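Local atomic coordinates of metallophosphoesterase (PDB entry 4J6O), a protein that probably removes phosphate from RNA 2',3' ends as the manganese-binding, calcineurin-like phosphatase component of the bacterial Pnkp-Hen1 RNA repair system. Residues A[65-70]-A[95-100]; A[72-77]-A[120-125]. One frame throughout, in Å; residues are numbered along the deposited sequence.

Overall arrangement
Strand 59-62 of this calcineurin-like fold runs into the loop 65-70, which carries the manganese ligand Asp65 and turns directly into helix 73-86, a worked example of an active site built from loops that leave the ends of strands. Strand 89-91 then leads to helix 95-104, whose first turn returns to the loop and closes contact 1. Helix 115-122 follows, and its C-terminal end reaches back to the start of helix 73-86 in contact 2. The two closures cross, since their segments alternate along the chain. Contact 1 ties metal loop to helix, contact 2 ties helix to helix, and Gln121 NE2 joins them through Gly70 O.

Contact 1: residues A[65-70]-A[95-100]; sequences DLVDRG and NHDVKL. With MN (manganese (II) ion), chain J; CIT (citric acid), chain K.
The metal site of the calcineurin-like phosphoesterase fold is partly built by the 65-70 loop, against which the first turn of helix 95-104 packs where Asp65 meets His96. The carboxylate of Asp65 divides its work: OD2 binds manganese at 2.2 Å, while OD1 accepts the backbone N-H of His96, so the helix start steadies a first-shell ligand. Asp19 and His21 supply the other protein ligands. The Asp65 carboxylate stands almost perpendicular to the His96 ring, the planes 86° apart.

His96 is gripped at both ring nitrogens. ND1 donates to Asp68 OD2 over 2.6 Å in a nearly straight bond (164°) that lies in the ring plane of His96 but meets the Asp68 carboxylate on its anti side, tilted out of the carboxylate plane. This His-carboxylate pair fixes the rotation of the ring, and a hydrogen bond between Thr118 and Asp68 OD1 holds the carboxylate in turn. With chi1 at -71°, CG lies anti to the carbonyl carbon, which sends the ring toward the loop and brings NE2 within 2.8 Å of citrate O3. Citrate, probably from the crystallisation liquor, also chelates the metal through O1 and O5. Arg69 reaches the same anion on an extended chain, NH1 donating to O5 and NH2 to O3, while His96 CE1 lies over one face of its guanidinium. Such a cluster of donors is consistent with a place for a substrate phosphate.

On the next residue of the helix, Asp97 holds the loop backbone. Its OD2 accepts Asp65 N at 2.7 Å, and OD1 takes Leu66 N on its syn lone pair at 2.9 Å, with a weak third bond from Val67 N. Beyond this polar layer the contact turns apolar, where Val67 CG1 packs 3.8 Å from Leu100 CD2.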
ATOM      1  N   ASP A  65       0.970   1.466  -2.958  1.00 17.48           N
ATOM      2  CA  ASP A  65       0.454   1.333  -4.348  1.00 16.91           C
ATOM      3  C   ASP A  65      -0.913   2.021  -4.421  1.00 18.40           C
ATOM      4  O   ASP A  65      -1.936   1.440  -4.802  1.00 19.43           O
ATOM      5  CB  ASP A  65       0.397  -0.113  -4.807  1.00 18.78           C
ATOM      6  CG  ASP A  65       1.673  -0.518  -5.605  1.00 23.92           C
ATOM      7  OD1 ASP A  65       2.621   0.277  -5.570  1.00 19.19           O
ATOM      8  OD2 ASP A  65       1.723  -1.592  -6.218  1.00 18.58           O
ATOM      9  N   LEU A  66      -0.909   3.284  -3.989  1.00 18.99           N
ATOM     10  CA  LEU A  66      -2.100   4.184  -4.041  1.00 18.72           C
ATOM     11  C   LEU A  66      -2.395   4.652  -5.452  1.00 21.32           C
ATOM     12  O   LEU A  66      -3.562   4.901  -5.795  1.00 20.94           O
ATOM     13  CB  LEU A  66      -1.827   5.430  -3.157  1.00 19.86           C
ATOM     14  CG  LEU A  66      -1.374   5.158  -1.743  1.00 22.23           C
ATOM     15  CD1 LEU A  66      -1.176   6.556  -1.085  1.00 25.15           C
ATOM     16  CD2 LEU A  66      -2.391   4.322  -0.966  1.00 18.72           C
ATOM     17  N   VAL A  67      -1.334   4.747  -6.277  1.00 20.23           N
ATOM     18  CA  VAL A  67      -1.460   5.369  -7.580  1.00 21.48           C
ATOM     19  C   VAL A  67      -1.388   4.358  -8.709  1.00 21.36           C
ATOM     20  O   VAL A  67      -1.156   3.187  -8.469  1.00 22.03           O
ATOM     21  CB  VAL A  67      -0.343   6.444  -7.749  1.00 22.62           C
ATOM     22  CG1 VAL A  67      -0.391   7.471  -6.582  1.00 23.36           C
ATOM     23  CG2 VAL A  67       1.035   5.790  -7.754  1.00 23.90           C
ATOM     24  N   ASP A  68      -1.692   4.827  -9.928  1.00 24.28           N
ATOM     25  CA  ASP A  68      -1.672   4.045 -11.178  1.00 21.71           C
ATOM     26  C   ASP A  68      -2.922   3.226 -11.412  1.00 25.07           C
ATOM     27  O   ASP A  68      -3.566   2.783 -10.451  1.00 22.70           O
ATOM     28  CB  ASP A  68      -0.426   3.155 -11.256  1.00 24.12           C
ATOM     29  CG  ASP A  68       0.874   3.977 -11.433  1.00 27.87           C
ATOM     30  OD1 ASP A  68       0.816   5.220 -11.451  1.00 27.14           O
ATOM     31  OD2 ASP A  68       1.939   3.345 -11.502  1.00 29.14           O
ATOM     32  N   ARG A  69      -3.304   3.112 -12.688  1.00 25.66           N
ATOM     33  CA  ARG A  69      -4.307   2.175 -13.213  1.00 24.51           C
ATOM     34  C   ARG A  69      -5.735   2.624 -13.054  1.00 25.77           C
ATOM     35  O   ARG A  69      -6.494   2.679 -14.022  1.00 27.32           O
ATOM     36  CB  ARG A  69      -4.200   0.767 -12.649  1.00 21.78           C
ATOM     37  CG  ARG A  69      -2.887   0.056 -13.024  1.00 24.59           C
ATOM     38  CD  ARG A  69      -2.894  -1.371 -12.530  1.00 25.47           C
ATOM     39  NE  ARG A  69      -1.690  -2.112 -12.962  1.00 24.28           N
ATOM     40  CZ  ARG A  69      -0.725  -2.506 -12.140  1.00 24.51           C
ATOM     41  NH1 ARG A  69      -0.762  -2.201 -10.838  1.00 23.46           N
ATOM     42  NH2 ARG A  69       0.325  -3.191 -12.615  1.00 25.04           N
ATOM     43  N   GLY A  70      -6.109   2.929 -11.819  1.00 23.79           N
ATOM     44  CA  GLY A  70      -7.522   3.190 -11.547  1.00 25.01           C
ATOM     45  C   GLY A  70      -8.051   4.576 -11.871  1.00 24.98           C
ATOM     46  O   GLY A  70      -7.304   5.473 -12.268  1.00 26.29           O
ATOM     47  N   ASN A  95       5.892   0.117  -4.897  1.00 21.53           N
ATOM     48  CA  ASN A  95       6.771   0.391  -6.005  0.57 35.70           C
ATOM     49  C   ASN A  95       6.211   1.484  -6.928  1.00 18.39           C
ATOM     50  O   ASN A  95       6.962   2.320  -7.490  1.00 23.93           O
ATOM     51  CB  ASN A  95       7.095  -0.930  -6.766  0.57 29.85           C
ATOM     52  CG  ASN A  95       5.832  -1.809  -7.116  0.57 31.19           C
ATOM     53  OD1 ASN A  95       4.839  -2.007  -6.338  0.57 18.75           O
ATOM     54  ND2 ASN A  95       5.908  -2.375  -8.318  0.57 46.92           N
ATOM     55  N   HIS A  96       4.895   1.457  -7.141  1.00 19.45           N
ATOM     56  CA  HIS A  96       4.310   2.433  -8.041  1.00 20.68           C
ATOM     57  C   HIS A  96       4.410   3.822  -7.456  1.00 21.69           C
ATOM     58  O   HIS A  96       4.563   4.796  -8.223  1.00 25.76           O
ATOM     59  CB  HIS A  96       2.818   2.073  -8.316  1.00 22.42           C
ATOM     60  CG  HIS A  96       2.653   0.863  -9.182  1.00 21.75           C
ATOM     61  ND1 HIS A  96       2.249   0.939 -10.493  1.00 27.45           N
ATOM     62  CD2 HIS A  96       2.844  -0.461  -8.918  1.00 22.50           C
ATOM     63  CE1 HIS A  96       2.217  -0.275 -11.012  1.00 28.44           C
ATOM     64  NE2 HIS A  96       2.583  -1.141 -10.083  1.00 24.23           N
ATOM     65  N   ASP A  97       4.254   3.934  -6.147  1.00 20.71           N
ATOM     66  CA  ASP A  97       4.307   5.257  -5.506  1.00 22.51           C
ATOM     67  C   ASP A  97       5.698   5.887  -5.666  1.00 23.33           C
ATOM     68  O   ASP A  97       5.827   7.079  -6.019  1.00 26.34           O
ATOM     69  CB  ASP A  97       3.983   5.135  -4.006  1.00 22.82           C
ATOM     70  CG  ASP A  97       2.627   4.382  -3.752  1.00 23.03           C
ATOM     71  OD1 ASP A  97       1.649   4.619  -4.467  1.00 24.13           O
ATOM     72  OD2 ASP A  97       2.617   3.573  -2.820  1.00 24.17           O
ATOM     73  N   VAL A  98       6.711   5.105  -5.357  1.00 26.09           N
ATOM     74  CA  VAL A  98       8.120   5.566  -5.416  0.70 20.62           C
ATOM     75  C   VAL A  98       8.513   5.877  -6.847  1.00 29.67           C
ATOM     76  O   VAL A  98       9.250   6.842  -7.118  1.00 29.79           O
ATOM     77  CB  VAL A  98       9.060   4.512  -4.777  0.70 19.66           C
ATOM     78  CG1 VAL A  98      10.551   4.781  -5.083  0.70 27.65           C
ATOM     79  CG2 VAL A  98       8.822   4.505  -3.278  0.70 21.81           C
ATOM     80  N   LYS A  99       8.038   5.061  -7.790  1.00 28.93           N
ATOM     81  CA  LYS A  99       8.346   5.366  -9.190  1.00 32.95           C
ATOM     82  C   LYS A  99       7.675   6.683  -9.588  1.00 34.81           C
ATOM     83  O   LYS A  99       8.242   7.480 -10.339  1.00 35.60           O
ATOM     84  CB  LYS A  99       7.871   4.248 -10.096  1.00 27.30           C
ATOM     85  CG  LYS A  99       7.922   4.594 -11.585  1.00 41.89           C
ATOM     86  CD  LYS A  99       7.888   3.316 -12.419  1.00 40.94           C
ATOM     87  CE  LYS A  99       7.780   3.634 -13.893  1.00 45.88           C
ATOM     88  NZ  LYS A  99       7.338   2.441 -14.661  1.00 42.74           N
ATOM     89  N   LEU A 100       6.461   6.932  -9.090  1.00 26.57           N
ATOM     90  CA  LEU A 100       5.798   8.188  -9.400  1.00 26.93           C
ATOM     91  C   LEU A 100       6.592   9.338  -8.845  1.00 30.06           C
ATOM     92  O   LEU A 100       6.727  10.374  -9.519  1.00 32.32           O
ATOM     93  CB  LEU A 100       4.380   8.246  -8.810  1.00 28.35           C
ATOM     94  CG  LEU A 100       3.687   9.623  -8.889  1.00 27.62           C
ATOM     95  CD1 LEU A 100       3.410  10.100 -10.311  1.00 33.66           C
ATOM     96  CD2 LEU A 100       2.379   9.595  -8.045  1.00 28.14           C
TER
HETATM   97 MN    MN J 508       0.238  -3.025  -6.840  1.00 18.86          MN
HETATM   98  C1  CIT K 509       2.886  -5.120  -6.632  1.00 27.76           C
HETATM   99  O1  CIT K 509       1.726  -4.676  -6.278  1.00 25.62           O
HETATM  100  O2  CIT K 509       3.817  -4.914  -5.795  1.00 26.16           O
HETATM  101  C2  CIT K 509       3.113  -5.826  -7.951  1.00 27.11           C
HETATM  102  C3  CIT K 509       2.834  -4.894  -9.139  1.00 27.53           C
HETATM  103  O7  CIT K 509       3.643  -3.708  -8.846  1.00 27.83           O
HETATM  104  C4  CIT K 509       3.446  -5.807 -10.209  1.00 28.49           C
HETATM  105  C5  CIT K 509       3.255  -4.720 -11.241  1.00 31.58           C
HETATM  106  O3  CIT K 509       2.802  -3.582 -11.501  1.00 35.07           O
HETATM  107  O4  CIT K 509       3.742  -5.151 -12.322  1.00 39.43           O
HETATM  108  C6  CIT K 509       1.348  -4.496  -9.178  1.00 27.05           C
HETATM  109  O5  CIT K 509       1.081  -3.317  -8.846  1.00 26.82           O
HETATM  110  O6  CIT K 509       0.545  -5.442  -9.479  1.00 27.49           O
HETATM  111  O   HOH W   1       4.429   4.329 -11.232  1.00 31.61           O
HETATM  112  O   HOH W   2       4.571   2.032 -13.335  1.00 46.95           O
HETATM  113  O   HOH W   3      -1.256  -4.701  -7.377  1.00 20.73           O

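Contact 2: residues A[72-77]-A[120-125]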
ATOM      1  N   LYS A  72      -9.609   7.089 -10.064  1.00 24.77           N
ATOM      2  CA  LYS A  72      -9.759   8.184  -9.106  1.00 27.67           C
ATOM      3  C   LYS A  72      -8.501   8.318  -8.250  1.00 31.01           C
ATOM      4  O   LYS A  72      -8.534   8.418  -7.037  1.00 25.86           O
ATOM      5  CB  LYS A  72     -11.036   8.002  -8.256  1.00 24.14           C
ATOM      6  CG  LYS A  72     -12.281   8.342  -9.042  1.00 23.99           C
ATOM      7  CD  LYS A  72     -13.494   8.260  -8.138  1.00 29.22           C
ATOM      8  CE  LYS A  72     -14.798   8.499  -8.924  1.00 37.97           C
ATOM      9  NZ  LYS A  72     -15.921   8.714  -7.919  1.00 36.82           N
ATOM     10  N   ILE A  73      -7.353   8.264  -8.909  1.00 25.30           N
ATOM     11  CA  ILE A  73      -6.073   8.351  -8.228  1.00 24.47           C
ATOM     12  C   ILE A  73      -5.880   9.637  -7.354  1.00 27.93           C
ATOM     13  O   ILE A  73      -5.361   9.553  -6.244  1.00 26.86           O
ATOM     14  CB  ILE A  73      -4.967   8.243  -9.277  1.00 27.26           C
ATOM     15  CG1 ILE A  73      -5.103   6.887  -9.976  1.00 24.96           C
ATOM     16  CG2 ILE A  73      -3.616   8.425  -8.625  1.00 25.01           C
ATOM     17  CD1 ILE A  73      -4.312   6.755 -11.345  1.00 28.55           C
ATOM     18  N   THR A  74      -6.258  10.828  -7.838  1.00 29.10           N
ATOM     19  CA  THR A  74      -6.015  12.011  -7.009  1.00 27.85           C
ATOM     20  C   THR A  74      -6.928  12.062  -5.772  1.00 29.58           C
ATOM     21  O   THR A  74      -6.513  12.530  -4.750  1.00 31.72           O
ATOM     22  CB  THR A  74      -6.118  13.363  -7.768  1.00 37.77           C
ATOM     23  OG1 THR A  74      -7.448  13.540  -8.248  1.00 41.34           O
ATOM     24  CG2 THR A  74      -5.153  13.392  -8.941  1.00 35.23           C
ATOM     25  N   GLU A  75      -8.133  11.501  -5.889  1.00 28.95           N
ATOM     26  CA  GLU A  75      -9.029  11.432  -4.742  0.59 29.00           C
ATOM     27  C   GLU A  75      -8.466  10.462  -3.710  1.00 32.86           C
ATOM     28  O   GLU A  75      -8.505  10.765  -2.511  1.00 27.77           O
ATOM     29  CB  GLU A  75     -10.445  11.022  -5.142  0.59 29.79           C
ATOM     30  CG  GLU A  75     -11.182  12.076  -5.974  0.59 44.45           C
ATOM     31  CD  GLU A  75     -11.008  13.501  -5.446  0.59 56.15           C
ATOM     32  OE1 GLU A  75     -11.379  13.765  -4.278  0.59 36.83           O
ATOM     33  OE2 GLU A  75     -10.486  14.353  -6.207  0.59 53.41           O
ATOM     34  N   VAL A  76      -7.951   9.309  -4.173  1.00 27.54           N
ATOM     35  CA  VAL A  76      -7.276   8.406  -3.250  1.00 21.70           C
ATOM     36  C   VAL A  76      -6.136   9.144  -2.532  1.00 26.17           C
ATOM     37  O   VAL A  76      -5.958   9.037  -1.329  1.00 25.20           O
ATOM     38  CB  VAL A  76      -6.691   7.160  -3.969  1.00 21.23           C
ATOM     39  CG1 VAL A  76      -5.818   6.341  -3.032  1.00 21.09           C
ATOM     40  CG2 VAL A  76      -7.841   6.275  -4.505  1.00 25.21           C
ATOM     41  N   LEU A  77      -5.340   9.882  -3.294  1.00 25.63           N
ATOM     42  CA  LEU A  77      -4.211  10.569  -2.688  1.00 28.75           C
ATOM     43  C   LEU A  77      -4.673  11.586  -1.656  1.00 30.05           C
ATOM     44  O   LEU A  77      -4.123  11.669  -0.539  1.00 28.46           O
ATOM     45  CB  LEU A  77      -3.390  11.277  -3.771  1.00 25.58           C
ATOM     46  CG  LEU A  77      -2.436  10.335  -4.489  1.00 27.76           C
ATOM     47  CD1 LEU A  77      -1.962  11.022  -5.762  1.00 30.40           C
ATOM     48  CD2 LEU A  77      -1.269   9.982  -3.603  1.00 25.06           C
ATOM     49  N   GLU A 120      -2.126  11.719 -16.125  1.00 34.33           N
ATOM     50  CA  GLU A 120      -3.213  12.458 -16.749  1.00 31.16           C
ATOM     51  C   GLU A 120      -4.240  12.939 -15.727  1.00 35.72           C
ATOM     52  O   GLU A 120      -4.845  13.996 -15.895  1.00 40.47           O
ATOM     53  CB  GLU A 120      -3.860  11.643 -17.854  1.00 45.81           C
ATOM     54  CG  GLU A 120      -4.711  10.511 -17.397  1.00 69.16           C
ATOM     55  CD  GLU A 120      -5.121   9.615 -18.554  1.00 85.80           C
ATOM     56  OE1 GLU A 120      -4.463   9.662 -19.621  1.00102.89           O
ATOM     57  OE2 GLU A 120      -6.108   8.863 -18.402  1.00100.91           O
ATOM     58  N   GLN A 121      -4.381  12.195 -14.640  1.00 36.67           N
ATOM     59  CA  GLN A 121      -5.230  12.639 -13.546  1.00 31.99           C
ATOM     60  C   GLN A 121      -4.568  13.737 -12.698  1.00 39.20           C
ATOM     61  O   GLN A 121      -5.227  14.675 -12.244  1.00 38.12           O
ATOM     62  CB  GLN A 121      -5.693  11.437 -12.716  1.00 28.46           C
ATOM     63  CG  GLN A 121      -6.624  10.514 -13.543  1.00 29.43           C
ATOM     64  CD  GLN A 121      -6.999   9.251 -12.775  1.00 29.95           C
ATOM     65  OE1 GLN A 121      -7.123   9.297 -11.567  1.00 30.62           O
ATOM     66  NE2 GLN A 121      -7.111   8.104 -13.484  1.00 32.16           N
ATOM     67  N   LEU A 122      -3.266  13.623 -12.475  1.00 44.15           N
ATOM     68  CA  LEU A 122      -2.542  14.635 -11.713  1.00 40.83           C
ATOM     69  C   LEU A 122      -2.519  15.974 -12.447  1.00 41.16           C
ATOM     70  O   LEU A 122      -2.547  17.045 -11.826  1.00 41.00           O
ATOM     71  CB  LEU A 122      -1.101  14.183 -11.441  1.00 39.37           C
ATOM     72  CG  LEU A 122      -0.902  13.378 -10.159  1.00 39.34           C
ATOM     73  CD1 LEU A 122       0.575  13.151  -9.977  1.00 52.92           C
ATOM     74  CD2 LEU A 122      -1.486  14.071  -8.943  1.00 41.56           C
ATOM     75  N   ALA A 123      -2.465  15.895 -13.771  1.00 36.80           N
ATOM     76  CA  ALA A 123      -2.410  17.065 -14.634  1.00 45.94           C
ATOM     77  C   ALA A 123      -3.573  18.017 -14.390  1.00 63.61           C
ATOM     78  O   ALA A 123      -3.446  19.222 -14.579  1.00 47.56           O
ATOM     79  CB  ALA A 123      -2.386  16.636 -16.082  1.00 61.02           C
ATOM     80  N   LYS A 124      -4.707  17.469 -13.977  1.00 43.64           N
ATOM     81  CA  LYS A 124      -5.891  18.273 -13.691  1.00 43.71           C
ATOM     82  C   LYS A 124      -5.852  19.019 -12.341  1.00 59.59           C
ATOM     83  O   LYS A 124      -6.784  19.745 -12.012  1.00 55.04           O
ATOM     84  CB  LYS A 124      -7.137  17.383 -13.750  1.00 49.96           C
ATOM     85  CG  LYS A 124      -7.230  16.548 -15.013  1.00 49.72           C
ATOM     86  CD  LYS A 124      -8.419  15.576 -14.970  1.00 50.46           C
ATOM     87  CE  LYS A 124      -8.522  14.762 -16.267  1.00 74.86           C
ATOM     88  NZ  LYS A 124      -9.859  14.107 -16.436  1.00 81.40           N
ATOM     89  N   GLU A 125      -4.787  18.836 -11.565  1.00 52.81           N
ATOM     90  CA  GLU A 125      -4.688  19.410 -10.220  1.00 36.83           C
ATOM     91  C   GLU A 125      -3.701  20.551 -10.241  1.00 47.34           C
ATOM     92  O   GLU A 125      -2.841  20.588 -11.118  1.00 46.43           O
ATOM     93  CB  GLU A 125      -4.175  18.362  -9.230  1.00 45.73           C
ATOM     94  CG  GLU A 125      -5.086  17.158  -9.052  1.00 38.17           C
ATOM     95  CD  GLU A 125      -6.326  17.513  -8.253  1.00 67.34           C
ATOM     96  OE1 GLU A 125      -7.356  16.829  -8.424  1.00 62.74           O
ATOM     97  OE2 GLU A 125      -6.268  18.477  -7.461  1.00 51.65           O
TER
HETATM   98  O   HOH W   4      -8.110  11.410 -10.139  1.00 41.75           O
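Hydrogen bonds to the start of helix 73-86 come first, with Gln121 reaching across from the neighbouring helix to Ile73. Its amide oxygen OE1 accepts Ile73 N at 2.9 Å, approached in the carbonyl plane with a C=O...donor angle of 157°. The Gln121 chain, extended beyond CG, carries the amide this far; it crosses the Ile73 side chain at about a right angle. Water 4 donates to the same OE1 and accepts from Thr74 N at 3.0 Å. Two consecutive N-H groups of the first helical turn, where no preceding turn offers carbonyls, are thus satisfied by one glutamine oxygen, directly and through water. The other end of the amide, NE2, donates to Gly70 O in the loop leading into this helix.

In the calcineurin-like fold of this domain, helix 73-86 follows the metal-binding loop directly, and the contact joins its first turn to the last part of helix 115-122. A type I turn from Leu122 to Glu125 brings Glu125 round to face Thr74.

Charged and weaker polar pairing follows from that turn. Thr74 OG1 makes a weak hydrogen bond of 3.3 Å to Glu125 OE1, the two side chains coming from opposite directions. The same carboxylate oxygen has a salt bridge to Lys78, one turn further along the helix.

Carbon contacts complete the account. Because chi1 of Thr74 (63°) sets CG2 anti to the carbonyl carbon, the methyl packs 3.7 Å from Leu122 CD2 and also touches Gln121 O. Leu77 CD1 makes a looser approach to Leu122 CD2, 4.4 Å away, and Phe129 of helix 127-138 touches both leucines.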